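Local coordinates for tetratricopeptide TPR_2 repeat protein (Thermobaculum terrenum, PDB 5DJS) that is of unknown function but joins tetratricopeptide repeats to a family 41 glycosyltransferase region of the GT-B clan and holds uridine-5'-diphosphate in a pocket, at residues A[329-334]-A[355-360]; A[346-351]-A[383-388]; A[405-410]-A[431-436]. The protein carries 1 engineered substitution. All blocks are in the same frame, centred on the assembly; numbering follows the deposited sequence.

All three contacts lie in the C-terminal part of the chain, around one parallel six-stranded sheet. Contact 1 packs the start of strand 332-335 against the turn that follows helix 344-356. Contact 2 uses an earlier part of that helix. The centres of contacts 1 and 2 are about 13 Å apart; Leu355 CD2 there lies 4.0 Å from Val387 CG2. Contact 3 is about 15 Å from contact 1, centre to centre, and touches it through Val332 CG1 and Ile410 CD1, 3.6 Å apart. Contacts 2 and 3 do not touch; their nearest atoms are about 7 Å apart. Contact 3 lies just behind the UDP pocket residues, with the Tyr407 side chain about 7 Å from UDP.

Contact 1. Residues A[329-334]-A[355-360]; sequences GFPVFG and LALPRA
Gly329 lies against the backbone of Arg359, with Gly329 CA 4.1 Å from Arg359 O. The Arg359 side chain is bent at chi3 (65°). Its guanidinium group comes obliquely to Gly329 CA and to Phe330 N. Phe330 takes part through its backbone, and its O is 4.2 Å from Arg359 CB. The Phe330 ring stays clear of 355-360, and Pro331 CB sits over the centre of one of its faces. The peptide bond between these two residues is cis. Pro331 runs alongside Ala360, with Pro331 CD 3.8 Å from Ala360 CB. The proline carbonyl also meets Ala360: Pro331 O is 3.3 Å from Ala360 CA, in a CA-H...O contact. Val332 starts the strand, with its CB directed away from 355-360. Phe333 then turns its ring edge to the second segment. Its CG is anti to the carbonyl carbon (chi1 -73°), which brings CE2 to 3.8 Å from Leu357 CD1. That methyl lies in the ring plane, and the two side chains cross at about a right angle. Ala360 CB touches the same edge, 4.1 Å from Phe333 CE2. Leu357 and Ala360 are the ends of a type I beta turn, closed by the 2.8 Å bond from Ala360 N to Leu357 O. The turn therefore brings both side chains to the same ring. Ile353, Val412 and Leu414 also touch Phe333, and Leu473 of helix 465-477 packs on Leu357. Pro331 and Phe333 pair through their backbones with Arg361, at the start of the next strand. This is the return turn of a beta-alpha-beta unit, strand 332-335, helix 344-356 and strand 361-365, in the Rossmann-like C-terminal half of a GT-B fold.

Contact 2. Residues A[346-351]-A[383-388]; sequences VLDLWA and EGRGVA
Arg385 and Asp348 form a salt bridge that relies on one carboxylate oxygen. Arg385 NE donates to Asp348 OD1 at 2.7 Å, with an N-H...O angle of 149°. The oxygen is met on its anti side, with the donor somewhat out of the carboxylate plane. Arg385 NH2 adds a weak second bond to Asp348 OD1, at 3.1 Å. Both bonds go to OD1, so this is not a bidentate two-oxygen bridge; the carboxylate and guanidinium planes are 39° apart. The remaining nitrogen, NH1, bonds to the carbonyl of Ala381 in helix 372-383. The bonds to Asp348 and to Ala381 O hold the guanidinium from two helices, which should limit its rotation. The positive charge may favour the ionised form of Asp348. Leu347 covers one guanidinium face: Leu347 CB stands 3.6 Å from Arg385 CZ, above the centre of the group. The aliphatic part of the arginine is extended from CG to NE and runs along the helix, from Ala351 back to Leu347. On the way Arg385 CD passes 3.5 Å from Leu347 O. Nearer its root, Arg385 CB packs on Ala351 CB at 3.6 Å. Val387 CG1 is anti to the backbone N (chi1 175°), which leaves CG2 to touch Ala351 CB at 3.7 Å and to lie close to Ala351 O. Leu354, further along helix 344-356, also touches Val387. The side chains of Arg385 and Val387 flank Gly386, which has a positive phi. Gly386 N bonds to Glu383 O, and Val387 N to Leu382 O. This is a Schellman motif, with Gly386 as C-prime residue at the end of helix 372-383; the residues around that glycine dock it on helix 344-356, the preceding helix of the same Rossmann-like domain.

Contact 3. Residues A[405-410]-A[431-436]; sequences ATYNDI and MGVPVV
Tyr407 packs on Met431 and Val433, and this apolar contact carries most of the interface. Tyr407 CB meets Met431 CB at 3.6 Å, root to root. The two side chains cross at about a right angle, and Met431 CG approaches the ring obliquely. Val433 CG2 also comes to the ring obliquely, 3.9 Å from Tyr407 CD1. Beyond the tyrosine, Ile410 CG2 touches Val433 CG1 at 4.1 Å. Val433 has CG1 anti to its backbone N (chi1 -179°), which turns CG1 to the Ile410 side chain and CG2 to the Tyr407 ring. A second group of contacts sets methyls beside polar atoms. Val433 CG2 lies 3.4 Å from Tyr407 O and is also close to Ile410 O. Tyr407 O has its own partner inside the segment, Ile410 N at 3.0 Å. Met431 is bent at both chi2 and chi3, and its CE ends 3.9 Å from Asn408 OD1. That oxygen accepts a hydrogen bond from Ala321 N; the methyl packs beside it. Backbone bonds back to helix 423-430 set the course of 431-433. Gly432 has positive phi and is the C-prime residue of a Schellman motif ending helix 423-430, with Gly432 N bonded to Leu429 O and Val433 N to Ala428 O. The chain then enters strand 435-438. The Tyr407 ring also meets that of Phe336 at about 50°, and it touches Thr424. Both of these residues line the UDP pocket. The contact thus joins the turn after helix 400-405 to the end of helix 423-430, in the second layer of the UDP pocket in the C-terminal Rossmann-like domain of a GT-B fold.

Contact 1. Residues A[329-334]-A[355-360]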
# COMPACT_ATOMS: atom_id res chain seq x y z
N GLY A 329 10.42 -4.86 30.32
CA GLY A 329 11.88 -4.85 30.16
C GLY A 329 12.35 -3.89 29.07
O GLY A 329 11.68 -3.72 28.06
N PHE A 330 13.50 -3.26 29.30
CA PHE A 330 14.15 -2.37 28.33
C PHE A 330 15.13 -3.22 27.51
O PHE A 330 15.77 -4.10 28.08
CB PHE A 330 14.92 -1.26 29.09
CG PHE A 330 15.52 -0.19 28.19
CD1 PHE A 330 14.78 0.93 27.82
CD2 PHE A 330 16.84 -0.31 27.73
CE1 PHE A 330 15.33 1.91 26.99
CE2 PHE A 330 17.39 0.67 26.91
CZ PHE A 330 16.64 1.77 26.53
N PRO A 331 15.25 -3.01 26.19
CA PRO A 331 14.44 -2.09 25.38
C PRO A 331 13.21 -2.78 24.80
O PRO A 331 13.24 -3.99 24.56
CB PRO A 331 15.39 -1.72 24.24
CG PRO A 331 16.29 -2.90 24.10
CD PRO A 331 16.49 -3.41 25.50
N VAL A 332 12.15 -2.01 24.56
CA VAL A 332 11.00 -2.50 23.80
C VAL A 332 11.21 -2.14 22.34
O VAL A 332 11.18 -0.96 21.99
CB VAL A 332 9.67 -1.87 24.30
CG1 VAL A 332 8.48 -2.37 23.48
CG2 VAL A 332 9.45 -2.18 25.78
N PHE A 333 11.44 -3.15 21.51
CA PHE A 333 11.44 -2.99 20.05
C PHE A 333 10.01 -3.04 19.50
O PHE A 333 9.14 -3.69 20.08
CB PHE A 333 12.27 -4.08 19.38
CG PHE A 333 13.74 -3.90 19.55
CD1 PHE A 333 14.41 -2.90 18.84
CD2 PHE A 333 14.47 -4.72 20.40
CE1 PHE A 333 15.77 -2.72 18.98
CE2 PHE A 333 15.84 -4.55 20.54
CZ PHE A 333 16.49 -3.55 19.83
N GLY A 334 9.77 -2.34 18.39
CA GLY A 334 8.43 -2.23 17.80
C GLY A 334 8.42 -2.32 16.28
O GLY A 334 9.36 -1.88 15.61
N LEU A 355 18.04 -12.59 20.99
CA LEU A 355 18.97 -13.47 21.72
C LEU A 355 20.08 -12.62 22.34
O LEU A 355 20.41 -12.80 23.52
CB LEU A 355 19.60 -14.52 20.81
CG LEU A 355 18.70 -15.63 20.27
CD1 LEU A 355 19.53 -16.60 19.43
CD2 LEU A 355 17.97 -16.38 21.38
N ALA A 356 20.63 -11.71 21.55
CA ALA A 356 21.74 -10.83 21.98
C ALA A 356 21.35 -9.75 22.99
O ALA A 356 22.23 -9.19 23.63
CB ALA A 356 22.39 -10.19 20.76
N LEU A 357 20.05 -9.45 23.10
CA LEU A 357 19.52 -8.54 24.12
C LEU A 357 18.43 -9.28 24.89
O LEU A 357 17.24 -9.00 24.71
CB LEU A 357 18.98 -7.26 23.49
CG LEU A 357 20.00 -6.39 22.75
CD1 LEU A 357 19.30 -5.32 21.93
CD2 LEU A 357 21.00 -5.76 23.71
N PRO A 358 18.84 -10.23 25.76
CA PRO A 358 17.94 -11.27 26.29
C PRO A 358 16.75 -10.79 27.15
O PRO A 358 15.86 -11.59 27.44
CB PRO A 358 18.87 -12.16 27.11
CG PRO A 358 19.99 -11.26 27.51
CD PRO A 358 20.19 -10.33 26.36
N ARG A 359 16.74 -9.51 27.54
CA ARG A 359 15.62 -8.92 28.27
C ARG A 359 14.66 -8.12 27.36
O ARG A 359 13.54 -7.79 27.78
CB ARG A 359 16.16 -8.02 29.40
CG ARG A 359 17.10 -8.74 30.37
CD ARG A 359 17.26 -8.00 31.70
NE ARG A 359 16.01 -7.95 32.47
CZ ARG A 359 15.30 -6.85 32.78
NH1 ARG A 359 15.68 -5.62 32.39
NH2 ARG A 359 14.18 -6.97 33.49
N ALA A 360 15.09 -7.82 26.13
CA ALA A 360 14.30 -7.00 25.20
C ALA A 360 13.01 -7.70 24.77
O ALA A 360 12.96 -8.92 24.65
CB ALA A 360 15.11 -6.65 23.97

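Contact 2. Residues A[346-351]-A[383-388]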
# COMPACT_ATOMS: atom_id res chain seq x y z
N VAL A 346 12.89 -11.61 7.85
CA VAL A 346 12.88 -10.62 8.96
C VAL A 346 12.95 -11.33 10.30
O VAL A 346 13.79 -10.99 11.15
CB VAL A 346 11.64 -9.68 9.05
CG1 VAL A 346 12.09 -8.27 9.38
CG2 VAL A 346 10.80 -9.66 7.80
N LEU A 347 12.07 -12.31 10.49
CA LEU A 347 12.02 -13.11 11.72
C LEU A 347 13.37 -13.71 12.12
O LEU A 347 13.68 -13.74 13.31
CB LEU A 347 10.96 -14.22 11.60
CG LEU A 347 9.51 -14.00 12.10
CD1 LEU A 347 9.20 -12.60 12.59
CD2 LEU A 347 8.50 -14.42 11.03
N ASP A 348 14.18 -14.16 11.16
CA ASP A 348 15.53 -14.63 11.45
C ASP A 348 16.37 -13.54 12.13
O ASP A 348 17.05 -13.82 13.13
CB ASP A 348 16.25 -15.12 10.17
CG ASP A 348 15.68 -16.44 9.60
OD1 ASP A 348 14.89 -17.15 10.27
OD2 ASP A 348 16.04 -16.78 8.45
N LEU A 349 16.31 -12.32 11.61
CA LEU A 349 17.06 -11.18 12.16
C LEU A 349 16.54 -10.72 13.51
O LEU A 349 17.32 -10.48 14.43
CB LEU A 349 17.04 -9.99 11.19
CG LEU A 349 17.60 -10.18 9.78
CD1 LEU A 349 17.84 -8.81 9.13
CD2 LEU A 349 18.88 -11.02 9.74
N TRP A 350 15.22 -10.57 13.62
CA TRP A 350 14.60 -10.15 14.87
C TRP A 350 14.88 -11.12 16.03
O TRP A 350 15.01 -10.69 17.18
CB TRP A 350 13.08 -9.95 14.71
CG TRP A 350 12.68 -8.80 13.82
CD1 TRP A 350 13.50 -7.85 13.27
CD2 TRP A 350 11.36 -8.47 13.42
NE1 TRP A 350 12.76 -6.96 12.53
CE2 TRP A 350 11.44 -7.32 12.60
CE3 TRP A 350 10.10 -9.06 13.64
CZ2 TRP A 350 10.31 -6.73 12.01
CZ3 TRP A 350 8.98 -8.47 13.06
CH2 TRP A 350 9.10 -7.31 12.25
N ALA A 351 14.98 -12.40 15.71
CA ALA A 351 15.35 -13.42 16.69
C ALA A 351 16.78 -13.21 17.18
O ALA A 351 17.02 -13.23 18.39
CB ALA A 351 15.18 -14.81 16.11
N GLU A 383 9.77 -19.06 18.66
CA GLU A 383 10.31 -20.14 19.52
C GLU A 383 11.20 -21.10 18.74
O GLU A 383 12.25 -21.51 19.24
CB GLU A 383 9.20 -20.91 20.26
CG GLU A 383 8.39 -20.06 21.24
CD GLU A 383 8.01 -20.77 22.54
OE1 GLU A 383 8.11 -20.13 23.62
OE2 GLU A 383 7.63 -21.97 22.50
N GLY A 384 10.80 -21.42 17.51
CA GLY A 384 11.63 -22.21 16.59
C GLY A 384 13.00 -21.62 16.28
O GLY A 384 13.91 -22.36 15.91
N ARG A 385 13.14 -20.30 16.42
CA ARG A 385 14.44 -19.60 16.32
C ARG A 385 15.09 -19.32 17.70
O ARG A 385 15.98 -18.47 17.79
CB ARG A 385 14.25 -18.28 15.56
CG ARG A 385 13.69 -18.45 14.16
CD ARG A 385 13.17 -17.14 13.60
NE ARG A 385 12.97 -17.22 12.15
CZ ARG A 385 11.90 -17.71 11.53
NH1 ARG A 385 10.84 -18.17 12.20
NH2 ARG A 385 11.87 -17.72 10.20
N GLY A 386 14.66 -20.04 18.74
CA GLY A 386 15.28 -20.00 20.07
C GLY A 386 14.87 -18.86 21.00
O GLY A 386 15.54 -18.60 21.99
N VAL A 387 13.75 -18.20 20.69
CA VAL A 387 13.33 -16.99 21.40
C VAL A 387 12.00 -17.30 22.09
O VAL A 387 11.05 -17.70 21.43
CB VAL A 387 13.13 -15.81 20.42
CG1 VAL A 387 12.57 -14.58 21.14
CG2 VAL A 387 14.45 -15.46 19.73
N ALA A 388 11.94 -17.07 23.40
CA ALA A 388 10.74 -17.38 24.18
C ALA A 388 9.56 -16.55 23.67
O ALA A 388 9.69 -15.36 23.46
CB ALA A 388 10.99 -17.12 25.66

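Contact 3. Residues A[405-410]-A[431-436]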
# COMPACT_ATOMS: atom_id res chain seq x y z
N ALA A 405 0.01 7.00 19.62
CA ALA A 405 0.25 7.12 21.06
C ALA A 405 1.06 5.95 21.64
O ALA A 405 1.85 6.17 22.55
CB ALA A 405 -1.07 7.28 21.82
N THR A 406 0.90 4.73 21.10
CA THR A 406 1.67 3.55 21.59
C THR A 406 3.14 3.55 21.17
O THR A 406 3.89 2.69 21.61
CB THR A 406 1.05 2.18 21.18
OG1 THR A 406 1.11 2.01 19.76
CG2 THR A 406 -0.39 2.03 21.67
N TYR A 407 3.55 4.47 20.30
CA TYR A 407 4.99 4.68 20.06
C TYR A 407 5.73 5.24 21.29
O TYR A 407 6.94 5.05 21.42
CB TYR A 407 5.24 5.59 18.86
CG TYR A 407 5.25 4.87 17.54
CD1 TYR A 407 6.34 4.08 17.17
CD2 TYR A 407 4.19 5.00 16.63
CE1 TYR A 407 6.37 3.43 15.94
CE2 TYR A 407 4.21 4.34 15.41
CZ TYR A 407 5.30 3.57 15.07
OH TYR A 407 5.33 2.92 13.87
N ASN A 408 5.00 5.93 22.17
CA ASN A 408 5.55 6.40 23.45
C ASN A 408 6.13 5.28 24.31
O ASN A 408 7.09 5.52 25.04
CB ASN A 408 4.50 7.17 24.26
CG ASN A 408 4.24 8.56 23.72
OD1 ASN A 408 5.14 9.21 23.18
ND2 ASN A 408 3.01 9.05 23.88
N ASP A 409 5.54 4.09 24.20
CA ASP A 409 6.02 2.89 24.89
C ASP A 409 7.06 2.07 24.10
O ASP A 409 7.41 0.97 24.54
CB ASP A 409 4.83 2.00 25.27
CG ASP A 409 3.76 2.76 26.07
OD1 ASP A 409 4.09 3.75 26.75
OD2 ASP A 409 2.58 2.35 26.02
N ILE A 410 7.57 2.61 22.99
CA ILE A 410 8.56 1.93 22.13
C ILE A 410 9.85 2.73 22.12
O ILE A 410 9.83 3.94 21.90
CB ILE A 410 8.08 1.81 20.66
CG1 ILE A 410 6.71 1.11 20.57
CG2 ILE A 410 9.10 1.08 19.78
CD1 ILE A 410 6.69 -0.33 21.05
N MET A 431 6.70 10.48 16.22
CA MET A 431 6.67 10.26 17.68
C MET A 431 8.06 10.13 18.34
O MET A 431 8.19 9.60 19.45
CB MET A 431 5.83 9.01 17.97
CG MET A 431 4.40 9.09 17.45
SD MET A 431 3.49 10.53 18.05
CE MET A 431 3.46 10.25 19.82
N GLY A 432 9.10 10.62 17.66
CA GLY A 432 10.44 10.61 18.21
C GLY A 432 11.04 9.24 18.48
O GLY A 432 11.88 9.11 19.36
N VAL A 433 10.62 8.24 17.70
CA VAL A 433 11.15 6.88 17.79
C VAL A 433 12.03 6.66 16.56
O VAL A 433 11.57 6.85 15.43
CB VAL A 433 10.02 5.83 17.83
CG1 VAL A 433 10.57 4.41 17.93
CG2 VAL A 433 9.09 6.10 19.01
N PRO A 434 13.31 6.25 16.76
CA PRO A 434 14.14 5.91 15.61
C PRO A 434 13.72 4.59 14.96
O PRO A 434 13.08 3.74 15.61
CB PRO A 434 15.56 5.80 16.20
CG PRO A 434 15.41 5.75 17.68
CD PRO A 434 13.97 5.94 18.04
N VAL A 435 14.08 4.42 13.68
CA VAL A 435 13.71 3.27 12.87
C VAL A 435 14.97 2.67 12.26
O VAL A 435 15.71 3.38 11.59
CB VAL A 435 12.75 3.68 11.73
CG1 VAL A 435 12.32 2.47 10.90
CG2 VAL A 435 11.52 4.39 12.28
N VAL A 436 15.19 1.37 12.48
CA VAL A 436 16.29 0.64 11.84
C VAL A 436 15.74 -0.05 10.59
O VAL A 436 14.64 -0.60 10.62
CB VAL A 436 16.91 -0.41 12.78
CG1 VAL A 436 18.18 -1.00 12.18
CG2 VAL A 436 17.20 0.20 14.16